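Local coordinates for Stk_08120 (Sulfolobus tokodaii str. 7, PDB 2EJX), which probably acts as a fatty acid carrier, as a member of the thermoacidophile-specific DUF3211 family in the Bet v 1-like clan, at residues I17-V20 and M21-S25; D120-A123 and E124-E128. One frame throughout, in Å; residues are numbered along the deposited sequence.

Contact 1 (17-25) and contact 2 (120-128) are short runs of helix, each of about two turns, in a Bet v 1-like fold, in which an antiparallel sheet curves round the long C-terminal helix 105-137. Their centres lie about 14 Å apart. They meet through one aromatic ring: Phe-24 CZ of contact 1 is 3.8 Å from Leu-122 CD2 of contact 2, and Phe-24 CE2 is 4.1 Å from Ile-126 CD1. Short helix 17-24 is thus joined to the long helix by apolar packing. In this fold the space between sheet and long helix commonly forms the ligand cavity. Neither contact can be assigned to the fatty acid site here.

Contact 1: I17-V20 and M21-S25; sequences IDVV and MTIFS
The edge of the Phe-24 ring meets Val-20 one turn earlier in helix 17-24. Val-20 CG1 lies in the ring plane, 3.8 Å from Phe-24 CD2 and equally near CE2. The two side chains run alongside each other and point the same way. Val-20 CG1 is anti to its own backbone N (chi1 176°), which carries this methyl toward the ring. Val-20 O also approaches the ring obliquely, at 3.3 Å from Phe-24 CD2, while accepting the backbone N-H of Phe-24. Beyond the segments, Phe-29 makes an edge-to-face pair with the Phe-24 ring. With an alanine in place of Phe-24, Val-20 CG1 and Phe-29 are likely to lose their aromatic partner, and a gap would open in the buried interior.

A second apolar pair lies on another side of the turn. Val-19 CG1 and Ile-23 CD1 are 4.0 Å apart, again side by side. Met-21 CG rests 3.2 Å from Ile-17 O. Its chain then bends twice and leads away from the preceding turn.

Thr-22 grips the backbone at Asp-18. Its OG1 donates to Asp-18 O at 2.9 Å, and its N donates to the same oxygen at 3.0 Å. The two donors come from opposite faces of the carbonyl plane. Thr-22 OG1 sits beside the backbone N (chi1 -58°), within range of that carbonyl.

Asp-16 OD1 accepts the N-H groups of Asp-18 and Val-19 at the start of the helix. Met-21 and Phe-24 pack on Ile-88 of strand 82-92, and with Val-20 they reach Leu-96 of strand 95-102. Ile-23 instead touches Ile-130 and Glu-133, tying this turn to helix 105-137.

Contact 2: D120-A123 and E124-E128; sequences DRLA and ENIDE
Arg-121 and Asn-125 cross at about a right angle, one turn apart, yet their guanidinium and amide planes are only 9° from parallel. The two flat groups are not stacked. What meets is the aliphatic part of the arginine and the amide nitrogen, with Arg-121 CG 3.8 Å from Asn-125 ND2. Arg-121 is extended as far as CD, and the bend comes at chi3. Its NH2 bonds to Asn-118.

Asn-125 turns its amide back onto the helix. Its ND2 donates to Arg-121 O at 3.0 Å, with an N-H...O angle of 149°. The backbone N of Asn-125 adds weak bonds to Arg-121 O and Leu-122 O. The amide thus supplements a poorly closed turn, just before the kink at Asp-127 and Glu-128.

Glu-124 CG sits beside the backbone N (chi1 -70°), and the extended chain runs back past Asp-120 O. The N of Glu-124 donates to Asp-120 O at 3.0 Å, and its CG lies 3.3 Å from the same oxygen. The carboxylates of Asp-120 and Glu-124 stay apart, OD2 of the first being 5.3 Å from OE2 of the second. Asp-120 has a salt bridge to Lys-9, which probably eases this like-charge approach.

On the buried side, Leu-122 CG and Ile-126 CD1 are 4.4 Å apart. Both residues pack against Ile-11 of strand 7-12, and they lie on the side of the long helix that faces helix 17-24. Leu-122 also touches Gln-33 and Ile-34 of helix 27-34. Ala-123 adds contacts to Lys-9 and Ile-11, so this part of the long helix joins an outermost strand of the sheet to both short helices.

Contact 1: I17-V20 and M21-S25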
loop_
_atom_site.group_PDB
_atom_site.type_symbol
_atom_site.label_atom_id
_atom_site.label_comp_id
_atom_site.label_asym_id
_atom_site.label_seq_id
_atom_site.Cartn_x
_atom_site.Cartn_y
_atom_site.Cartn_z
ATOM N N ILE A 17 -3.467 12.877 -10.661
ATOM C CA ILE A 17 -2.872 11.545 -10.600
ATOM C C ILE A 17 -1.451 11.540 -10.062
ATOM O O ILE A 17 -1.030 10.568 -9.477
ATOM C CB ILE A 17 -2.913 10.818 -11.990
ATOM C CG1 ILE A 17 -2.522 9.338 -11.827
ATOM C CG2 ILE A 17 -2.012 11.555 -13.049
ATOM C CD1 ILE A 17 -3.615 8.432 -11.229
ATOM N N ASP A 18 -0.710 12.616 -10.274
ATOM C CA ASP A 18 0.653 12.637 -9.864
ATOM C C ASP A 18 0.733 12.874 -8.373
ATOM O O ASP A 18 1.539 12.266 -7.676
ATOM C CB ASP A 18 1.455 13.633 -10.728
ATOM C CG ASP A 18 1.532 13.168 -12.189
ATOM O OD1 ASP A 18 1.788 11.959 -12.435
ATOM O OD2 ASP A 18 1.276 13.987 -13.089
ATOM N N VAL A 19 -0.196 13.660 -7.859
ATOM C CA VAL A 19 -0.339 13.789 -6.402
ATOM C C VAL A 19 -0.696 12.461 -5.757
ATOM O O VAL A 19 -0.121 12.107 -4.732
ATOM C CB VAL A 19 -1.364 14.925 -6.056
ATOM C CG1 VAL A 19 -1.687 14.936 -4.541
ATOM C CG2 VAL A 19 -0.736 16.286 -6.466
ATOM N N VAL A 20 -1.638 11.746 -6.348
ATOM C CA VAL A 20 -2.046 10.465 -5.814
ATOM C C VAL A 20 -0.891 9.459 -5.761
ATOM O O VAL A 20 -0.694 8.759 -4.760
ATOM C CB VAL A 20 -3.224 9.912 -6.610
ATOM C CG1 VAL A 20 -3.603 8.517 -6.125
ATOM C CG2 VAL A 20 -4.495 10.916 -6.499
ATOM N N MET A 21 -0.185 9.353 -6.880
ATOM C CA MET A 21 1.018 8.505 -6.955
ATOM C C MET A 21 2.050 8.890 -5.884
ATOM O O MET A 21 2.666 8.016 -5.243
ATOM C CB MET A 21 1.635 8.593 -8.355
ATOM C CG MET A 21 0.827 7.956 -9.485
ATOM S SD MET A 21 0.631 6.152 -9.250
ATOM C CE MET A 21 2.287 5.598 -9.529
ATOM N N THR A 22 2.299 10.182 -5.721
ATOM C CA THR A 22 3.204 10.658 -4.679
ATOM C C THR A 22 2.792 10.230 -3.267
ATOM O O THR A 22 3.638 9.811 -2.479
ATOM C CB THR A 22 3.418 12.209 -4.749
ATOM O OG1 THR A 22 3.932 12.549 -6.029
ATOM C CG2 THR A 22 4.427 12.673 -3.704
ATOM N N ILE A 23 1.496 10.342 -2.938
ATOM C CA ILE A 23 0.988 9.873 -1.668
ATOM C C ILE A 23 1.197 8.347 -1.512
ATOM O O ILE A 23 1.610 7.894 -0.459
ATOM C CB ILE A 23 -0.488 10.372 -1.420
ATOM C CG1 ILE A 23 -0.469 11.899 -1.298
ATOM C CG2 ILE A 23 -1.189 9.700 -0.206
ATOM C CD1 ILE A 23 -1.911 12.538 -1.339
ATOM N N PHE A 24 0.968 7.590 -2.555
ATOM C CA PHE A 24 1.172 6.140 -2.495
ATOM C C PHE A 24 2.656 5.784 -2.265
ATOM O O PHE A 24 2.947 4.727 -1.677
ATOM C CB PHE A 24 0.612 5.461 -3.761
ATOM C CG PHE A 24 -0.814 5.026 -3.618
ATOM C CD1 PHE A 24 -1.138 3.959 -2.777
ATOM C CD2 PHE A 24 -1.850 5.690 -4.313
ATOM C CE1 PHE A 24 -2.463 3.544 -2.615
ATOM C CE2 PHE A 24 -3.162 5.259 -4.180
ATOM C CZ PHE A 24 -3.474 4.204 -3.328
ATOM N N SER A 25 3.570 6.694 -2.649
ATOM C CA SER A 25 5.044 6.493 -2.414
ATOM C C SER A 25 5.444 6.731 -0.964
ATOM O O SER A 25 6.578 6.458 -0.567
ATOM C CB SER A 25 5.871 7.411 -3.317
ATOM O OG SER A 25 5.928 8.745 -2.819
#

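Contact 2: D120-A123 and E124-E128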
loop_
_atom_site.group_PDB
_atom_site.type_symbol
_atom_site.label_atom_id
_atom_site.label_comp_id
_atom_site.label_asym_id
_atom_site.label_seq_id
_atom_site.Cartn_x
_atom_site.Cartn_y
_atom_site.Cartn_z
ATOM N N ASP A 120 -10.541 -2.900 -1.911
ATOM C CA ASP A 120 -11.914 -2.511 -2.238
ATOM C C ASP A 120 -12.304 -1.218 -1.579
ATOM O O ASP A 120 -12.859 -0.352 -2.229
ATOM C CB ASP A 120 -12.899 -3.634 -1.828
ATOM C CG ASP A 120 -12.825 -4.852 -2.738
ATOM O OD1 ASP A 120 -12.149 -4.814 -3.765
ATOM O OD2 ASP A 120 -13.471 -5.851 -2.419
ATOM N N ARG A 121 -12.022 -1.092 -0.266
ATOM C CA ARG A 121 -12.326 0.131 0.462
ATOM C C ARG A 121 -11.538 1.329 -0.118
ATOM O O ARG A 121 -12.079 2.404 -0.311
ATOM C CB ARG A 121 -11.980 -0.066 1.959
ATOM C CG ARG A 121 -12.314 1.144 2.845
ATOM C CD ARG A 121 -11.871 0.925 4.303
ATOM N NE ARG A 121 -10.491 0.424 4.369
ATOM C CZ ARG A 121 -9.386 1.158 4.185
ATOM N NH1 ARG A 121 -9.418 2.479 3.923
ATOM N NH2 ARG A 121 -8.211 0.530 4.213
ATOM N N LEU A 122 -10.260 1.139 -0.409
ATOM C CA LEU A 122 -9.463 2.197 -1.044
ATOM C C LEU A 122 -10.055 2.598 -2.404
ATOM O O LEU A 122 -10.207 3.787 -2.678
ATOM C CB LEU A 122 -7.996 1.734 -1.185
ATOM C CG LEU A 122 -6.790 2.652 -1.258
ATOM C CD1 LEU A 122 -6.637 3.536 -0.016
ATOM C CD2 LEU A 122 -5.567 1.694 -1.421
ATOM N N ALA A 123 -10.422 1.626 -3.237
ATOM C CA ALA A 123 -10.981 1.937 -4.554
ATOM C C ALA A 123 -12.277 2.743 -4.445
ATOM O O ALA A 123 -12.489 3.677 -5.206
ATOM C CB ALA A 123 -11.200 0.685 -5.352
ATOM N N GLU A 124 -13.142 2.370 -3.503
ATOM C CA GLU A 124 -14.465 2.980 -3.322
ATOM C C GLU A 124 -14.413 4.359 -2.709
ATOM O O GLU A 124 -15.340 5.139 -2.926
ATOM C CB GLU A 124 -15.381 2.068 -2.471
ATOM C CG GLU A 124 -15.833 0.786 -3.181
ATOM C CD GLU A 124 -16.273 -0.315 -2.221
ATOM O OE1 GLU A 124 -16.367 -0.068 -0.983
ATOM O OE2 GLU A 124 -16.488 -1.453 -2.708
ATOM N N ASN A 125 -13.352 4.661 -1.938
ATOM C CA ASN A 125 -13.219 5.914 -1.201
ATOM C C ASN A 125 -11.992 6.771 -1.579
ATOM O O ASN A 125 -11.635 7.709 -0.881
ATOM C CB ASN A 125 -13.209 5.599 0.301
ATOM C CG ASN A 125 -14.538 4.969 0.753
ATOM O OD1 ASN A 125 -15.592 5.669 0.832
ATOM N ND2 ASN A 125 -14.517 3.655 0.989
ATOM N N ILE A 126 -11.365 6.465 -2.706
ATOM C CA ILE A 126 -10.003 7.017 -2.958
ATOM C C ILE A 126 -9.972 8.527 -2.980
ATOM O O ILE A 126 -9.098 9.147 -2.370
ATOM C CB ILE A 126 -9.380 6.442 -4.293
ATOM C CG1 ILE A 126 -7.952 6.916 -4.493
ATOM C CG2 ILE A 126 -10.275 6.761 -5.465
ATOM C CD1 ILE A 126 -6.960 6.475 -3.412
ATOM N N ASP A 127 -10.952 9.152 -3.624
ATOM C CA ASP A 127 -10.839 10.611 -3.773
ATOM C C ASP A 127 -11.050 11.404 -2.445
ATOM O O ASP A 127 -10.404 12.456 -2.253
ATOM C CB ASP A 127 -11.746 11.087 -4.889
ATOM C CG ASP A 127 -11.150 10.794 -6.261
ATOM O OD1 ASP A 127 -10.006 10.274 -6.347
ATOM O OD2 ASP A 127 -11.801 11.151 -7.257
ATOM N N GLU A 128 -11.938 10.884 -1.581
ATOM C CA GLU A 128 -12.193 11.414 -0.223
ATOM C C GLU A 128 -10.973 11.157 0.659
ATOM O O GLU A 128 -10.520 12.040 1.366
ATOM C CB GLU A 128 -13.446 10.780 0.421
ATOM C CG GLU A 128 -14.788 10.993 -0.373
ATOM C CD GLU A 128 -15.174 9.896 -1.434
ATOM O OE1 GLU A 128 -14.318 9.132 -1.961
ATOM O OE2 GLU A 128 -16.396 9.786 -1.742
#